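Local coordinates for protein salicylaldehyde dehydrogenase NahF (Pseudomonas putida, PDB 4JZ6) that probably catalyses the NAD(+)-dependent oxidation of salicylaldehyde to salicylate, a step in the degradation of naphthalene, at residues 273-278 with 437-442; 426-431 with 441-446. One frame throughout, in Å; residues are numbered along the deposited sequence.

Interaction 1 of 2, residues 273-278 with 437-442; sequences PLIVLD and LRVGMS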
loop_
_atom_site.group_PDB
_atom_site.type_symbol
_atom_site.label_atom_id
_atom_site.label_comp_id
_atom_site.label_asym_id
_atom_site.label_seq_id
_atom_site.Cartn_x
_atom_site.Cartn_y
_atom_site.Cartn_z
ATOM N N PRO A 273 12.937 0.385 -20.620
ATOM C CA PRO A 273 13.896 0.913 -21.593
ATOM C C PRO A 273 15.326 0.447 -21.343
ATOM O O PRO A 273 15.721 0.216 -20.197
ATOM C CB PRO A 273 13.813 2.420 -21.348
ATOM C CG PRO A 273 13.569 2.520 -19.859
ATOM C CD PRO A 273 12.802 1.274 -19.450
ATOM N N LEU A 274 16.094 0.307 -22.418
ATOM C CA LEU A 274 17.536 0.176 -22.297
ATOM C C LEU A 274 18.160 1.488 -22.758
ATOM O O LEU A 274 18.051 1.865 -23.932
ATOM C CB LEU A 274 18.056 -0.995 -23.129
ATOM C CG LEU A 274 19.469 -1.488 -22.798
ATOM C CD1 LEU A 274 19.478 -2.149 -21.432
ATOM C CD2 LEU A 274 20.003 -2.439 -23.850
ATOM N N ILE A 275 18.789 2.201 -21.828
ATOM C CA ILE A 275 19.448 3.459 -22.164
ATOM C C ILE A 275 20.888 3.219 -22.619
ATOM O O ILE A 275 21.735 2.749 -21.848
ATOM C CB ILE A 275 19.450 4.434 -20.979
ATOM C CG1 ILE A 275 18.020 4.679 -20.487
ATOM C CG2 ILE A 275 20.122 5.735 -21.376
ATOM C CD1 ILE A 275 17.925 5.573 -19.276
ATOM N N VAL A 276 21.153 3.541 -23.881
ATOM C CA VAL A 276 22.478 3.376 -24.459
ATOM C C VAL A 276 23.097 4.747 -24.678
ATOM O O VAL A 276 22.773 5.423 -25.648
ATOM C CB VAL A 276 22.399 2.621 -25.796
ATOM C CG1 VAL A 276 23.778 2.287 -26.307
ATOM C CG2 VAL A 276 21.579 1.358 -25.634
ATOM N N LEU A 277 23.974 5.159 -23.765
ATOM C CA LEU A 277 24.589 6.487 -23.823
ATOM C C LEU A 277 25.649 6.514 -24.910
ATOM O O LEU A 277 25.964 5.476 -25.487
ATOM C CB LEU A 277 25.193 6.876 -22.469
ATOM C CG LEU A 277 24.262 6.773 -21.253
ATOM C CD1 LEU A 277 25.038 6.859 -19.964
ATOM C CD2 LEU A 277 23.188 7.839 -21.288
ATOM N N ASP A 278 26.206 7.690 -25.195
ATOM C CA ASP A 278 27.194 7.808 -26.274
ATOM C C ASP A 278 28.489 7.091 -25.893
ATOM O O ASP A 278 29.391 6.892 -26.708
ATOM C CB ASP A 278 27.429 9.277 -26.681
ATOM C CG ASP A 278 28.085 10.115 -25.584
ATOM O OD1 ASP A 278 29.175 9.752 -25.091
ATOM O OD2 ASP A 278 27.517 11.171 -25.230
ATOM N N LEU A 437 25.389 6.099 -13.496
ATOM C CA LEU A 437 24.758 6.165 -12.182
ATOM C C LEU A 437 23.855 7.389 -12.024
ATOM O O LEU A 437 22.770 7.284 -11.449
ATOM C CB LEU A 437 25.816 6.139 -11.076
ATOM C CG LEU A 437 26.321 4.749 -10.672
ATOM C CD1 LEU A 437 27.586 4.846 -9.836
ATOM C CD2 LEU A 437 25.247 4.001 -9.911
ATOM N N ARG A 438 24.304 8.540 -12.531
ATOM C CA ARG A 438 23.505 9.768 -12.500
ATOM C C ARG A 438 22.140 9.541 -13.127
ATOM O O ARG A 438 21.106 9.802 -12.508
ATOM C CB ARG A 438 24.199 10.903 -13.255
ATOM C CG ARG A 438 25.446 11.444 -12.612
ATOM C CD ARG A 438 25.861 12.715 -13.321
ATOM N NE ARG A 438 27.275 12.711 -13.673
ATOM C CZ ARG A 438 27.737 12.697 -14.919
ATOM N NH1 ARG A 438 26.897 12.695 -15.941
ATOM N NH2 ARG A 438 29.041 12.692 -15.142
ATOM N N VAL A 439 22.142 9.054 -14.363
ATOM C CA VAL A 439 20.887 8.748 -15.031
ATOM C C VAL A 439 20.174 7.602 -14.308
ATOM O O VAL A 439 18.967 7.664 -14.065
ATOM C CB VAL A 439 21.072 8.481 -16.555
ATOM C CG1 VAL A 439 22.524 8.598 -16.940
ATOM C CG2 VAL A 439 20.498 7.133 -16.963
ATOM N N GLY A 440 20.931 6.579 -13.930
ATOM C CA GLY A 440 20.356 5.441 -13.240
ATOM C C GLY A 440 19.588 5.871 -12.006
ATOM O O GLY A 440 18.496 5.377 -11.728
ATOM N N MET A 441 20.152 6.822 -11.276
ATOM C CA MET A 441 19.544 7.259 -10.033
ATOM C C MET A 441 18.397 8.244 -10.246
ATOM O O MET A 441 17.503 8.359 -9.405
ATOM C CB MET A 441 20.613 7.825 -9.107
ATOM C CG MET A 441 21.353 6.733 -8.360
ATOM S SD MET A 441 22.611 7.386 -7.271
ATOM C CE MET A 441 23.984 7.568 -8.394
ATOM N N SER A 442 18.412 8.926 -11.387
ATOM C CA SER A 442 17.410 9.943 -11.688
ATOM C C SER A 442 16.141 9.389 -12.339
ATOM O O SER A 442 15.089 10.025 -12.274
ATOM C CB SER A 442 18.016 11.037 -12.570
ATOM O OG SER A 442 19.050 11.720 -11.886
#
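Val439, on the inner face of helix 433-442, meets Ile275 and Leu277 of strand 273-276 and the loop that continues it. The tighter half of the contact is Ile275 against Val439: the two side chains meet tip to tip, with Ile275 CD1 3.8 Å from Val439 CG2. Ile275 makes the approach with its long branch, since CG1 is anti to the carbonyl carbon (chi1 -56°) and CD1 continues outward in an extended chain. Leu277, just past the end of the strand, has its CB on the same side as that of Ile275 and meets the other branch more loosely, its CD1 4.3 Å from Val439 CG1. Branched aliphatic residues suit these buried places because they fill space and bring no polar atoms. Ile414 also packs on Val439. Away from this core the helix is looser and more polar: Arg438 is exposed and salt-bridged to Glu410, and Leu437, partly exposed, packs on Leu489 of the second subunit. At the helix end, Ser442 OG hydrogen-bonds back to Arg438 O (2.9 Å), with the hydroxyl tilted 32° from the carbonyl plane. A helix laid over a mainly parallel sheet, with aliphatic side chains between the layers, is characteristic of the alpha/beta fold of aldehyde dehydrogenases.

Interaction 2 of 2, residues 426-431 with 441-446; sequences SGVFGR and MSIEYG. With SO4 (sulfate ion), chain E.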
loop_
_atom_site.group_PDB
_atom_site.type_symbol
_atom_site.label_atom_id
_atom_site.label_comp_id
_atom_site.label_asym_id
_atom_site.label_seq_id
_atom_site.Cartn_x
_atom_site.Cartn_y
_atom_site.Cartn_z
ATOM N N SER A 426 14.674 -1.257 -16.022
ATOM C CA SER A 426 15.449 -0.436 -16.943
ATOM C C SER A 426 16.922 -0.817 -16.899
ATOM O O SER A 426 17.404 -1.389 -15.916
ATOM C CB SER A 426 15.291 1.047 -16.605
ATOM O OG SER A 426 15.874 1.330 -15.342
ATOM N N GLY A 427 17.632 -0.497 -17.977
ATOM C CA GLY A 427 19.064 -0.724 -18.040
ATOM C C GLY A 427 19.761 0.508 -18.568
ATOM O O GLY A 427 19.216 1.205 -19.426
ATOM N N VAL A 428 20.956 0.789 -18.055
ATOM C CA VAL A 428 21.717 1.954 -18.500
ATOM C C VAL A 428 23.136 1.570 -18.896
ATOM O O VAL A 428 23.944 1.216 -18.041
ATOM C CB VAL A 428 21.802 3.033 -17.400
ATOM C CG1 VAL A 428 22.541 4.243 -17.918
ATOM C CG2 VAL A 428 20.413 3.412 -16.902
ATOM N N PHE A 429 23.445 1.650 -20.187
ATOM C CA PHE A 429 24.782 1.300 -20.661
ATOM C C PHE A 429 25.682 2.505 -20.925
ATOM O O PHE A 429 25.370 3.366 -21.746
ATOM C CB PHE A 429 24.710 0.420 -21.907
ATOM C CG PHE A 429 24.625 -1.046 -21.605
ATOM C CD1 PHE A 429 25.749 -1.849 -21.696
ATOM C CD2 PHE A 429 23.423 -1.622 -21.224
ATOM C CE1 PHE A 429 25.675 -3.199 -21.422
ATOM C CE2 PHE A 429 23.345 -2.969 -20.941
ATOM C CZ PHE A 429 24.473 -3.758 -21.040
ATOM N N GLY A 430 26.810 2.543 -20.229
ATOM C CA GLY A 430 27.797 3.587 -20.425
ATOM C C GLY A 430 29.119 3.169 -19.821
ATOM O O GLY A 430 29.153 2.591 -18.736
ATOM N N ARG A 431 30.214 3.447 -20.520
ATOM C CA ARG A 431 31.537 3.118 -20.000
ATOM C C ARG A 431 31.931 3.950 -18.771
ATOM O O ARG A 431 32.646 3.455 -17.899
ATOM C CB ARG A 431 32.595 3.209 -21.100
ATOM C CG ARG A 431 32.582 2.026 -22.047
ATOM C CD ARG A 431 33.740 2.069 -23.026
ATOM N NE ARG A 431 33.994 0.747 -23.593
ATOM C CZ ARG A 431 33.591 0.354 -24.797
ATOM N NH1 ARG A 431 32.915 1.189 -25.583
ATOM N NH2 ARG A 431 33.870 -0.874 -25.216
ATOM N N MET A 441 20.152 6.822 -11.276
ATOM C CA MET A 441 19.544 7.259 -10.033
ATOM C C MET A 441 18.397 8.244 -10.246
ATOM O O MET A 441 17.503 8.359 -9.405
ATOM C CB MET A 441 20.613 7.825 -9.107
ATOM C CG MET A 441 21.353 6.733 -8.360
ATOM S SD MET A 441 22.611 7.386 -7.271
ATOM C CE MET A 441 23.984 7.568 -8.394
ATOM N N SER A 442 18.412 8.926 -11.387
ATOM C CA SER A 442 17.410 9.943 -11.688
ATOM C C SER A 442 16.141 9.389 -12.339
ATOM O O SER A 442 15.089 10.025 -12.274
ATOM C CB SER A 442 18.016 11.037 -12.570
ATOM O OG SER A 442 19.050 11.720 -11.886
ATOM N N ILE A 443 16.237 8.217 -12.964
ATOM C CA ILE A 443 15.082 7.620 -13.644
ATOM C C ILE A 443 14.101 6.943 -12.681
ATOM O O ILE A 443 14.498 6.402 -11.644
ATOM C CB ILE A 443 15.495 6.634 -14.768
ATOM C CG1 ILE A 443 16.335 5.486 -14.211
ATOM C CG2 ILE A 443 16.250 7.366 -15.874
ATOM C CD1 ILE A 443 16.869 4.563 -15.278
ATOM N N GLU A 444 12.820 6.982 -13.042
ATOM C CA GLU A 444 11.735 6.557 -12.157
ATOM C C GLU A 444 11.345 5.088 -12.357
ATOM O O GLU A 444 10.282 4.776 -12.903
ATOM C CB GLU A 444 10.529 7.484 -12.347
ATOM C CG GLU A 444 10.786 8.914 -11.872
ATOM C CD GLU A 444 9.936 9.953 -12.589
ATOM O OE1 GLU A 444 9.409 9.660 -13.682
ATOM O OE2 GLU A 444 9.802 11.076 -12.061
ATOM N N TYR A 445 12.217 4.189 -11.913
ATOM C CA TYR A 445 12.046 2.762 -12.175
ATOM C C TYR A 445 12.291 1.913 -10.931
ATOM O O TYR A 445 13.170 2.215 -10.120
ATOM C CB TYR A 445 12.945 2.323 -13.346
ATOM C CG TYR A 445 12.445 2.872 -14.664
ATOM C CD1 TYR A 445 11.673 2.089 -15.518
ATOM C CD2 TYR A 445 12.704 4.188 -15.035
ATOM C CE1 TYR A 445 11.189 2.601 -16.706
ATOM C CE2 TYR A 445 12.226 4.705 -16.221
ATOM C CZ TYR A 445 11.472 3.908 -17.054
ATOM O OH TYR A 445 10.996 4.422 -18.238
ATOM N N GLY A 446 11.490 0.866 -10.773
ATOM C CA GLY A 446 11.645 -0.038 -9.653
ATOM C C GLY A 446 12.952 -0.803 -9.730
ATOM O O GLY A 446 13.527 -1.157 -8.701
HETATM S S SO4 E . 32.364 -1.093 -28.696
HETATM O O1 SO4 E . 32.560 -0.345 -29.937
HETATM O O2 SO4 E . 33.630 -1.146 -27.970
HETATM O O3 SO4 E . 31.366 -0.397 -27.890
HETATM O O4 SO4 E . 31.907 -2.455 -28.979
#
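Ser426 meets both Ile443 and Tyr445, and its two side-chain atoms make different contacts. The CH-pi contact comes from CB, which lies over one face of the Tyr445 ring, 4.2 Å from the ring centroid and offset toward the rim. Van der Waals packing adds Ser426 OG, 3.4 Å from Ile443 CD1, and Val428 CG2, which meets that same methyl tip to tip at 4.1 Å. Ile443 delivers CD1 by placing CG1 between its backbone N and carbonyl carbon (chi1 60°) and then extending. The small serine suits the strand because it lets the ring come close, while its hydroxyl is hydrogen-bonded to Cys447 O. Tyrosine combines a flat apolar face with a polar end, and its OH is hydrogen-bonded to Ala417 O. Remote from this core, Arg431 hydrogen-bonds a sulfate, probably from the crystallisation liquor, through NH2 to O2 (2.8 Å) and NH1 to O3 (3.2 Å), with the sulfur in the guanidinium plane. Ile282 N, Asn283 N and Arg320 NH1 also hydrogen-bond to this ion. The core contact lies inside the beta-alpha-beta unit of strand 425-429, helix 433-442 and strand 447-450. Val448 touches Ser426 and Ile443; from the neighbouring strand 273-276, Pro273 packs on Tyr445.

How the interactions relate
The centres of the two contacts are about 4 Å apart. Their second segments overlap at Met441 and Ser442, the end of helix 433-442; interaction 1 uses the helix itself, interaction 2 the chain just after it. Strands 273-276 and 425-429 are parallel neighbours in one mixed sheet, where Ile275 N and O probably hydrogen-bond to Gly427 O and Phe429 N. Along the chain, 273-278 comes first; after about 150 residues that include further strands of the same sheet, 426-431 leads into the helix and on to 441-446. Interaction 1 therefore ties distant parts of the sequence together, whereas interaction 2 closes a local crossover. Val428 CG1 packs on Val439 CG2, joining them into one mostly apolar layer beneath a helix that also touches the second subunit.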